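Local atomic coordinates of L-Ala-D/L-Glu Epimerase (Escherichia coli, PDB entry 1JPD), a protein that belongs to the enolase superfamily, with an N-terminal domain of the mandelate racemase and muconate lactonizing enzyme family and a C-terminal domain of TIM-barrel type. Residues 132-135 and 136-140; 300-303 and 304-307; 214-218 and 219-223. All blocks are in the same frame, centred on the assembly; numbering follows the deposited sequence.

In the fold
Along the chain the order is contact 1, contact 3, contact 2. All three lie in series; none nests in or crosses another, and each is local, made by two adjoining segments. Contact 1 starts helix 133-145, which links strands 121-128 and 150-154 of the barrel sheet. Contact 3 folds up the loop between strands 203-205 and 225-227. Contact 2 forms a turn in the loop after strand 298-299. Contacts 2 and 3 lie on opposite sides of the chain's centre, with centres about 31 Å apart. Contacts 1 and 3 are surface sites, while contact 2 is largely buried and reaches toward residues near the N terminus.

Contact 1: residues 132-135 and 136-140; sequences TPDQ and MANSA
The amide nitrogen ND2 of Asn-138 lies over one face of the Asp-134 carboxylate, offset toward its oxygens and nearest OD2 (3.4 Å). The carboxylate and amide planes are 74° apart. A water bridges Asp-134 OD2 and the amide oxygen OD1 of Asn-138. It donates to both, more weakly to Asn-138. Asp-134 has CG anti to its own N (chi1 -175°), which turns the carboxylate along the helix toward Asn-138, one turn on. The third flat group is the amide of Gln-135. Its OE1 turns back and accepts from Thr-132 N at 2.9 Å, with the donor tilted 23° from the amide carbonyl plane. In return, Gln-135 N donates to Thr-132 OG1 at 3.1 Å. The two bonds tie the side chain of each residue to the backbone of the other and place Thr-132 as the N-cap residue. The first turn is then closed by Met-136 N, which donates to Thr-132 O at 2.8 Å. Asn-138 N bonds to Asp-134 O at 2.9 Å, and Ala-137 and Ser-139 continue the series. The side chain of Met-136 leaves the turn and leads into the protein. There it meets Val-153 of strand 150-154 and Arg-163 and Ile-167 of helix 160-170. Asp-134, Gln-135 and Asn-138 occupy the exposed side. The negative charge of Asp-134 sits in the first turn, where it would probably be favoured by the helix dipole. The reciprocal bonds of Thr-132 and Gln-135 make a capping box. It begins helix 133-145, the helical link of the beta-alpha-beta unit between strands 121-128 and 150-154 of the barrel.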
ATOM      1  N   THR A 132     -13.720  20.285  -8.951  1.00 36.41           N
ATOM      2  CA  THR A 132     -13.734  21.686  -8.558  1.00 37.32           C
ATOM      3  C   THR A 132     -13.762  21.764  -7.027  1.00 38.76           C
ATOM      4  O   THR A 132     -14.145  20.801  -6.345  1.00 35.32           O
ATOM      5  CB  THR A 132     -14.988  22.408  -9.080  1.00 40.80           C
ATOM      6  OG1 THR A 132     -16.126  22.027  -8.285  1.00 38.07           O
ATOM      7  CG2 THR A 132     -15.234  22.046 -10.548  1.00 32.59           C
ATOM      8  N   PRO A 133     -13.352  22.911  -6.466  1.00 36.43           N
ATOM      9  CA  PRO A 133     -13.352  23.075  -5.006  1.00 36.55           C
ATOM     10  C   PRO A 133     -14.701  22.642  -4.419  1.00 35.14           C
ATOM     11  O   PRO A 133     -14.762  21.852  -3.475  1.00 34.70           O
ATOM     12  CB  PRO A 133     -13.083  24.566  -4.837  1.00 36.32           C
ATOM     13  CG  PRO A 133     -12.148  24.851  -6.004  1.00 37.19           C
ATOM     14  CD  PRO A 133     -12.814  24.107  -7.141  1.00 33.47           C
ATOM     15  N   ASP A 134     -15.782  23.153  -4.995  1.00 38.37           N
ATOM     16  CA  ASP A 134     -17.121  22.802  -4.542  1.00 42.30           C
ATOM     17  C   ASP A 134     -17.348  21.287  -4.543  1.00 42.47           C
ATOM     18  O   ASP A 134     -17.743  20.711  -3.527  1.00 39.57           O
ATOM     19  CB  ASP A 134     -18.171  23.454  -5.438  1.00 50.90           C
ATOM     20  CG  ASP A 134     -19.583  23.221  -4.938  1.00 58.00           C
ATOM     21  OD1 ASP A 134     -20.482  22.998  -5.778  1.00 60.45           O
ATOM     22  OD2 ASP A 134     -19.791  23.269  -3.703  1.00 56.47           O
ATOM     23  N   GLN A 135     -17.106  20.642  -5.684  1.00 42.12           N
ATOM     24  CA  GLN A 135     -17.295  19.194  -5.784  1.00 41.46           C
ATOM     25  C   GLN A 135     -16.460  18.436  -4.759  1.00 38.13           C
ATOM     26  O   GLN A 135     -16.954  17.515  -4.114  1.00 35.38           O
ATOM     27  CB  GLN A 135     -16.951  18.694  -7.188  1.00 41.43           C
ATOM     28  CG  GLN A 135     -17.732  19.383  -8.287  1.00 47.22           C
ATOM     29  CD  GLN A 135     -17.272  18.960  -9.666  1.00 48.97           C
ATOM     30  OE1 GLN A 135     -16.071  18.853  -9.922  1.00 48.42           O
ATOM     31  NE2 GLN A 135     -18.225  18.728 -10.567  1.00 48.41           N
ATOM     32  N   MET A 136     -15.197  18.820  -4.596  1.00 35.10           N
ATOM     33  CA  MET A 136     -14.353  18.128  -3.628  1.00 35.83           C
ATOM     34  C   MET A 136     -14.828  18.350  -2.204  1.00 38.22           C
ATOM     35  O   MET A 136     -14.691  17.473  -1.350  1.00 38.91           O
ATOM     36  CB  MET A 136     -12.898  18.566  -3.773  1.00 35.40           C
ATOM     37  CG  MET A 136     -12.336  18.264  -5.151  1.00 37.24           C
ATOM     38  SD  MET A 136     -10.582  18.584  -5.265  1.00 41.53           S
ATOM     39  CE  MET A 136      -9.965  17.138  -4.349  1.00 27.23           C
ATOM     40  N   ALA A 137     -15.403  19.518  -1.945  1.00 36.84           N
ATOM     41  CA  ALA A 137     -15.895  19.813  -0.611  1.00 39.40           C
ATOM     42  C   ALA A 137     -17.141  18.978  -0.300  1.00 39.59           C
ATOM     43  O   ALA A 137     -17.240  18.387   0.780  1.00 32.87           O
ATOM     44  CB  ALA A 137     -16.195  21.306  -0.480  1.00 42.38           C
ATOM     45  N   ASN A 138     -18.083  18.917  -1.244  1.00 42.30           N
ATOM     46  CA  ASN A 138     -19.305  18.135  -1.040  1.00 48.52           C
ATOM     47  C   ASN A 138     -18.971  16.671  -0.816  1.00 51.88           C
ATOM     48  O   ASN A 138     -19.540  16.017   0.065  1.00 57.35           O
ATOM     49  CB  ASN A 138     -20.252  18.242  -2.237  1.00 47.80           C
ATOM     50  CG  ASN A 138     -20.939  19.584  -2.315  1.00 54.64           C
ATOM     51  OD1 ASN A 138     -21.391  20.127  -1.298  1.00 54.77           O
ATOM     52  ND2 ASN A 138     -21.037  20.126  -3.525  1.00 55.61           N
ATOM     53  N   SER A 139     -18.048  16.156  -1.621  1.00 48.04           N
ATOM     54  CA  SER A 139     -17.636  14.770  -1.501  1.00 42.61           C
ATOM     55  C   SER A 139     -17.041  14.508  -0.127  1.00 40.56           C
ATOM     56  O   SER A 139     -17.398  13.528   0.528  1.00 42.77           O
ATOM     57  CB  SER A 139     -16.612  14.424  -2.578  1.00 41.79           C
ATOM     58  OG  SER A 139     -16.123  13.106  -2.390  1.00 49.28           O
ATOM     59  N   ALA A 140     -16.138  15.384   0.309  1.00 42.60           N
ATOM     60  CA  ALA A 140     -15.502  15.241   1.613  1.00 43.47           C
ATOM     61  C   ALA A 140     -16.550  15.250   2.723  1.00 46.91           C
ATOM     62  O   ALA A 140     -16.474  14.467   3.678  1.00 45.40           O
ATOM     63  CB  ALA A 140     -14.507  16.360   1.832  1.00 45.97           C
TER
HETATM   64  O   HOH W   1     -19.801  22.478  -1.298  1.00 53.57           O

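Contact 2: residues 300-303 and 304-307; sequences DLDG and PTWL
Asp-302 and Thr-305 make the tight part of this contact. The carbonyl oxygen of Asp-302 takes two bonds from Thr-305. OG1 of Thr-305 donates to Asp-302 O at 2.7 Å and lies in the carbonyl plane. Thr-305 N reaches the same Asp-302 O at 2.9 Å, but from above that plane. With chi1 at 66°, OG1 of Thr-305 sits between its own N and carbonyl carbon, so hydroxyl and amide can serve one acceptor. The next turn bond runs from Trp-306 N to Gly-303 O at 3.0 Å. Leu-307 N then donates to Pro-304 O. Such bonds to the third residue back define a short 3-10 turn. It lies in the loop that follows strand 298-299, at the C-terminal end of that strand of the TIM-type barrel. Just before the turn, Asp-300 forms a salt bridge through OD2 with Lys-152 of strand 150-154. Pro-304 packs against Ile-286 of helix 283-289 and Phe-317 of strand 316-318. The solvent side belongs to Trp-306, an exposed residue, which the turn grips through the NE1 edge of its ring. NE1 of Trp-306 donates to Asp-302 OD2 at 3.1 Å, with the oxygen in the ring plane. The indole nitrogen meets that oxygen from above the carboxylate plane, and ring and carboxylate planes are 77° apart. CD1, beside NE1, lies near the carbonyl oxygens of both Asp-302 and Gly-303. The Trp-306 side chain also touches Thr-127 of strand 121-128 and Leu-280 of a loop. The backbone of Trp-306 bonds to that of His-17, and the side chain of Leu-307 touches Leu-16.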
ATOM      1  N   ASP A 300      -4.000   2.764   4.426  1.00 39.07           N
ATOM      2  CA  ASP A 300      -4.725   2.976   3.180  1.00 38.45           C
ATOM      3  C   ASP A 300      -4.849   1.579   2.566  1.00 40.07           C
ATOM      4  O   ASP A 300      -4.045   1.183   1.716  1.00 39.35           O
ATOM      5  CB  ASP A 300      -3.936   3.918   2.265  1.00 31.55           C
ATOM      6  CG  ASP A 300      -4.717   4.316   1.027  1.00 38.23           C
ATOM      7  OD1 ASP A 300      -5.921   3.989   0.953  1.00 42.37           O
ATOM      8  OD2 ASP A 300      -4.136   4.963   0.125  1.00 39.31           O
ATOM      9  N   LEU A 301      -5.860   0.832   3.018  1.00 39.27           N
ATOM     10  CA  LEU A 301      -6.063  -0.542   2.565  1.00 34.73           C
ATOM     11  C   LEU A 301      -7.380  -0.836   1.865  1.00 35.62           C
ATOM     12  O   LEU A 301      -7.754  -2.002   1.745  1.00 39.17           O
ATOM     13  CB  LEU A 301      -5.947  -1.494   3.758  1.00 31.83           C
ATOM     14  CG  LEU A 301      -4.718  -1.402   4.664  1.00 37.12           C
ATOM     15  CD1 LEU A 301      -4.968  -2.186   5.952  1.00 34.19           C
ATOM     16  CD2 LEU A 301      -3.499  -1.937   3.926  1.00 36.38           C
ATOM     17  N   ASP A 302      -8.085   0.181   1.384  1.00 33.95           N
ATOM     18  CA  ASP A 302      -9.367  -0.092   0.751  1.00 38.41           C
ATOM     19  C   ASP A 302      -9.314  -0.521  -0.718  1.00 35.13           C
ATOM     20  O   ASP A 302     -10.322  -0.483  -1.418  1.00 35.92           O
ATOM     21  CB  ASP A 302     -10.331   1.102   0.937  1.00 39.85           C
ATOM     22  CG  ASP A 302      -9.979   2.306   0.071  1.00 43.35           C
ATOM     23  OD1 ASP A 302     -10.753   3.287   0.114  1.00 43.58           O
ATOM     24  OD2 ASP A 302      -8.951   2.279  -0.644  1.00 43.39           O
ATOM     25  N   GLY A 303      -8.148  -0.949  -1.182  1.00 35.84           N
ATOM     26  CA  GLY A 303      -8.034  -1.387  -2.563  1.00 33.94           C
ATOM     27  C   GLY A 303      -9.190  -2.269  -3.024  1.00 34.79           C
ATOM     28  O   GLY A 303      -9.764  -2.030  -4.085  1.00 35.86           O
ATOM     29  N   PRO A 304      -9.565  -3.296  -2.250  1.00 32.50           N
ATOM     30  CA  PRO A 304     -10.670  -4.163  -2.665  1.00 36.27           C
ATOM     31  C   PRO A 304     -11.991  -3.461  -2.988  1.00 38.07           C
ATOM     32  O   PRO A 304     -12.725  -3.916  -3.862  1.00 44.51           O
ATOM     33  CB  PRO A 304     -10.816  -5.129  -1.489  1.00 35.76           C
ATOM     34  CG  PRO A 304      -9.408  -5.239  -0.976  1.00 40.12           C
ATOM     35  CD  PRO A 304      -8.946  -3.792  -1.007  1.00 37.20           C
ATOM     36  N   THR A 305     -12.303  -2.364  -2.299  1.00 38.58           N
ATOM     37  CA  THR A 305     -13.568  -1.664  -2.543  1.00 39.94           C
ATOM     38  C   THR A 305     -13.648  -1.060  -3.941  1.00 42.63           C
ATOM     39  O   THR A 305     -14.725  -0.677  -4.392  1.00 46.57           O
ATOM     40  CB  THR A 305     -13.840  -0.534  -1.500  1.00 38.00           C
ATOM     41  OG1 THR A 305     -12.868   0.508  -1.642  1.00 42.69           O
ATOM     42  CG2 THR A 305     -13.773  -1.078  -0.076  1.00 36.74           C
ATOM     43  N   TRP A 306     -12.511  -0.983  -4.627  1.00 42.28           N
ATOM     44  CA  TRP A 306     -12.487  -0.422  -5.970  1.00 45.05           C
ATOM     45  C   TRP A 306     -12.895  -1.465  -7.001  1.00 46.67           C
ATOM     46  O   TRP A 306     -13.081  -1.144  -8.175  1.00 54.14           O
ATOM     47  CB  TRP A 306     -11.090   0.121  -6.319  1.00 45.95           C
ATOM     48  CG  TRP A 306     -10.620   1.247  -5.432  1.00 48.35           C
ATOM     49  CD1 TRP A 306     -10.204   1.153  -4.133  1.00 50.85           C
ATOM     50  CD2 TRP A 306     -10.564   2.637  -5.767  1.00 49.94           C
ATOM     51  NE1 TRP A 306      -9.893   2.398  -3.637  1.00 47.87           N
ATOM     52  CE2 TRP A 306     -10.104   3.329  -4.619  1.00 48.73           C
ATOM     53  CE3 TRP A 306     -10.855   3.370  -6.926  1.00 54.68           C
ATOM     54  CZ2 TRP A 306      -9.933   4.717  -4.595  1.00 51.30           C
ATOM     55  CZ3 TRP A 306     -10.685   4.760  -6.902  1.00 58.35           C
ATOM     56  CH2 TRP A 306     -10.226   5.414  -5.742  1.00 56.63           C
ATOM     57  N   LEU A 307     -13.025  -2.716  -6.574  1.00 42.74           N
ATOM     58  CA  LEU A 307     -13.410  -3.775  -7.497  1.00 45.58           C
ATOM     59  C   LEU A 307     -14.918  -4.011  -7.434  1.00 46.76           C
ATOM     60  O   LEU A 307     -15.513  -3.952  -6.353  1.00 46.91           O
ATOM     61  CB  LEU A 307     -12.680  -5.077  -7.162  1.00 44.09           C
ATOM     62  CG  LEU A 307     -11.176  -5.044  -6.897  1.00 45.08           C
ATOM     63  CD1 LEU A 307     -10.677  -6.469  -6.837  1.00 45.00           C
ATOM     64  CD2 LEU A 307     -10.450  -4.298  -7.979  1.00 47.64           C
TER

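Contact 3: residues 214-218 and 219-223; sequences AALEN and FIHPL
Leu-216 and Phe-219 run alongside each other in the same direction, in the loop between strands 203-205 and 225-227 of the TIM-type barrel. The chain makes a 3-10 turn over residues 214-217, then runs on without regular structure. Phe-219 can be followed outward. Its CB leaves the backbone right after Asn-218 and stays close to the carbonyl of that residue. A chi1 of 71° swings the ring back toward Ala-215 and Leu-216. CD2 of Phe-219 then lies 3.6 Å from Ala-215 O. CE2, one atom further, is 3.7 Å from the same Ala-215 O. At the tip, CZ meets CD2 of Leu-216 at 4.2 Å, an apolar contact. One ring face carries NE2 of His-221, 4.2 Å above the plane and offset toward the rim, while CD of Pro-222 comes in plane at an edge. Both Leu-216 and Phe-219 also touch Leu-189 of helix 189-198, so the pair joins the loop to that helix. Ala-215 O is also the acceptor for Asn-218 N, a backbone bond at the end of the turn. His-221 ties the extended run back to the turn, and both of its ring nitrogens are engaged. ND1 bonds to Glu-245 OE2, and this carboxylate may polarise the imidazole. The second ring nitrogen, NE2, donates to Leu-216 O at 2.6 Å, in the carbonyl plane and on a lone pair, with the oxygen tilted 18° from the imidazole plane.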
ATOM      1  N   ALA A 214      14.861  16.177  -5.227  1.00 43.17           N
ATOM      2  CA  ALA A 214      15.908  16.799  -4.430  1.00 40.38           C
ATOM      3  C   ALA A 214      15.428  18.062  -3.721  1.00 39.99           C
ATOM      4  O   ALA A 214      15.797  18.306  -2.573  1.00 42.58           O
ATOM      5  CB  ALA A 214      17.102  17.112  -5.302  1.00 35.15           C
ATOM      6  N   ALA A 215      14.600  18.857  -4.393  1.00 36.64           N
ATOM      7  CA  ALA A 215      14.095  20.091  -3.798  1.00 35.97           C
ATOM      8  C   ALA A 215      13.512  19.896  -2.398  1.00 38.57           C
ATOM      9  O   ALA A 215      13.333  20.872  -1.671  1.00 48.00           O
ATOM     10  CB  ALA A 215      13.051  20.744  -4.713  1.00 28.32           C
ATOM     11  N   LEU A 216      13.216  18.654  -2.014  1.00 36.83           N
ATOM     12  CA  LEU A 216      12.662  18.393  -0.688  1.00 41.95           C
ATOM     13  C   LEU A 216      13.669  18.604   0.448  1.00 48.26           C
ATOM     14  O   LEU A 216      13.312  18.516   1.622  1.00 49.13           O
ATOM     15  CB  LEU A 216      12.107  16.970  -0.600  1.00 38.24           C
ATOM     16  CG  LEU A 216      10.791  16.724  -1.332  1.00 41.70           C
ATOM     17  CD1 LEU A 216      10.367  15.278  -1.159  1.00 34.58           C
ATOM     18  CD2 LEU A 216       9.728  17.659  -0.787  1.00 43.13           C
ATOM     19  N   GLU A 217      14.924  18.874   0.104  1.00 51.69           N
ATOM     20  CA  GLU A 217      15.955  19.098   1.116  1.00 57.88           C
ATOM     21  C   GLU A 217      16.242  20.582   1.297  1.00 59.34           C
ATOM     22  O   GLU A 217      16.969  20.977   2.212  1.00 61.06           O
ATOM     23  CB  GLU A 217      17.253  18.398   0.719  1.00 56.19           C
ATOM     24  CG  GLU A 217      17.177  16.895   0.733  1.00 61.72           C
ATOM     25  CD  GLU A 217      18.487  16.249   0.349  1.00 60.77           C
ATOM     26  OE1 GLU A 217      19.063  16.663  -0.680  1.00 59.61           O
ATOM     27  OE2 GLU A 217      18.930  15.326   1.072  1.00 62.81           O
ATOM     28  N   ASN A 218      15.654  21.392   0.422  1.00 57.54           N
ATOM     29  CA  ASN A 218      15.853  22.833   0.425  1.00 53.98           C
ATOM     30  C   ASN A 218      14.910  23.663   1.291  1.00 53.33           C
ATOM     31  O   ASN A 218      14.846  24.880   1.130  1.00 58.28           O
ATOM     32  CB  ASN A 218      15.781  23.360  -1.009  1.00 56.71           C
ATOM     33  CG  ASN A 218      16.696  22.606  -1.956  1.00 58.59           C
ATOM     34  OD1 ASN A 218      17.767  22.136  -1.564  1.00 54.48           O
ATOM     35  ND2 ASN A 218      16.284  22.503  -3.219  1.00 57.66           N
ATOM     36  N   PHE A 219      14.170  23.036   2.195  1.00 49.79           N
ATOM     37  CA  PHE A 219      13.272  23.803   3.052  1.00 48.05           C
ATOM     38  C   PHE A 219      12.780  22.983   4.232  1.00 52.66           C
ATOM     39  O   PHE A 219      12.622  21.767   4.130  1.00 59.88           O
ATOM     40  CB  PHE A 219      12.090  24.363   2.235  1.00 45.72           C
ATOM     41  CG  PHE A 219      11.089  23.327   1.785  1.00 51.45           C
ATOM     42  CD1 PHE A 219      10.038  22.942   2.622  1.00 51.09           C
ATOM     43  CD2 PHE A 219      11.175  22.756   0.511  1.00 51.64           C
ATOM     44  CE1 PHE A 219       9.084  22.003   2.198  1.00 51.00           C
ATOM     45  CE2 PHE A 219      10.229  21.818   0.076  1.00 51.85           C
ATOM     46  CZ  PHE A 219       9.180  21.442   0.923  1.00 52.12           C
ATOM     47  N   ILE A 220      12.568  23.643   5.366  1.00 53.58           N
ATOM     48  CA  ILE A 220      12.088  22.945   6.552  1.00 52.68           C
ATOM     49  C   ILE A 220      10.617  22.600   6.326  1.00 54.41           C
ATOM     50  O   ILE A 220       9.768  23.486   6.197  1.00 53.52           O
ATOM     51  CB  ILE A 220      12.241  23.825   7.816  1.00 52.28           C
ATOM     52  CG1 ILE A 220      13.706  24.247   7.968  1.00 55.91           C
ATOM     53  CG2 ILE A 220      11.796  23.049   9.052  1.00 40.85           C
ATOM     54  CD1 ILE A 220      13.945  25.308   9.028  1.00 61.31           C
ATOM     55  N   HIS A 221      10.329  21.306   6.270  1.00 51.70           N
ATOM     56  CA  HIS A 221       8.972  20.827   6.032  1.00 47.18           C
ATOM     57  C   HIS A 221       7.980  21.274   7.094  1.00 45.79           C
ATOM     58  O   HIS A 221       8.162  21.005   8.278  1.00 44.42           O
ATOM     59  CB  HIS A 221       8.973  19.294   5.934  1.00 44.27           C
ATOM     60  CG  HIS A 221       9.834  18.759   4.830  1.00 39.11           C
ATOM     61  ND1 HIS A 221      10.039  17.413   4.630  1.00 37.95           N
ATOM     62  CD2 HIS A 221      10.545  19.395   3.868  1.00 36.86           C
ATOM     63  CE1 HIS A 221      10.840  17.241   3.594  1.00 38.75           C
ATOM     64  NE2 HIS A 221      11.160  18.428   3.113  1.00 33.70           N
ATOM     65  N   PRO A 222       6.917  21.977   6.679  1.00 47.13           N
ATOM     66  CA  PRO A 222       5.886  22.454   7.607  1.00 46.86           C
ATOM     67  C   PRO A 222       4.941  21.338   8.061  1.00 47.54           C
ATOM     68  O   PRO A 222       4.207  21.498   9.036  1.00 49.89           O
ATOM     69  CB  PRO A 222       5.176  23.546   6.804  1.00 46.15           C
ATOM     70  CG  PRO A 222       5.313  23.079   5.407  1.00 48.29           C
ATOM     71  CD  PRO A 222       6.750  22.607   5.359  1.00 48.72           C
ATOM     72  N   LEU A 223       4.940  20.222   7.333  1.00 44.26           N
ATOM     73  CA  LEU A 223       4.112  19.068   7.692  1.00 40.44           C
ATOM     74  C   LEU A 223       4.878  17.847   7.244  1.00 37.94           C
ATOM     75  O   LEU A 223       5.771  17.939   6.400  1.00 39.07           O
ATOM     76  CB  LEU A 223       2.741  19.088   7.001  1.00 39.53           C
ATOM     77  CG  LEU A 223       2.636  18.730   5.514  1.00 35.83           C
ATOM     78  CD1 LEU A 223       1.165  18.583   5.132  1.00 35.99           C
ATOM     79  CD2 LEU A 223       3.304  19.797   4.673  1.00 33.60           C
TER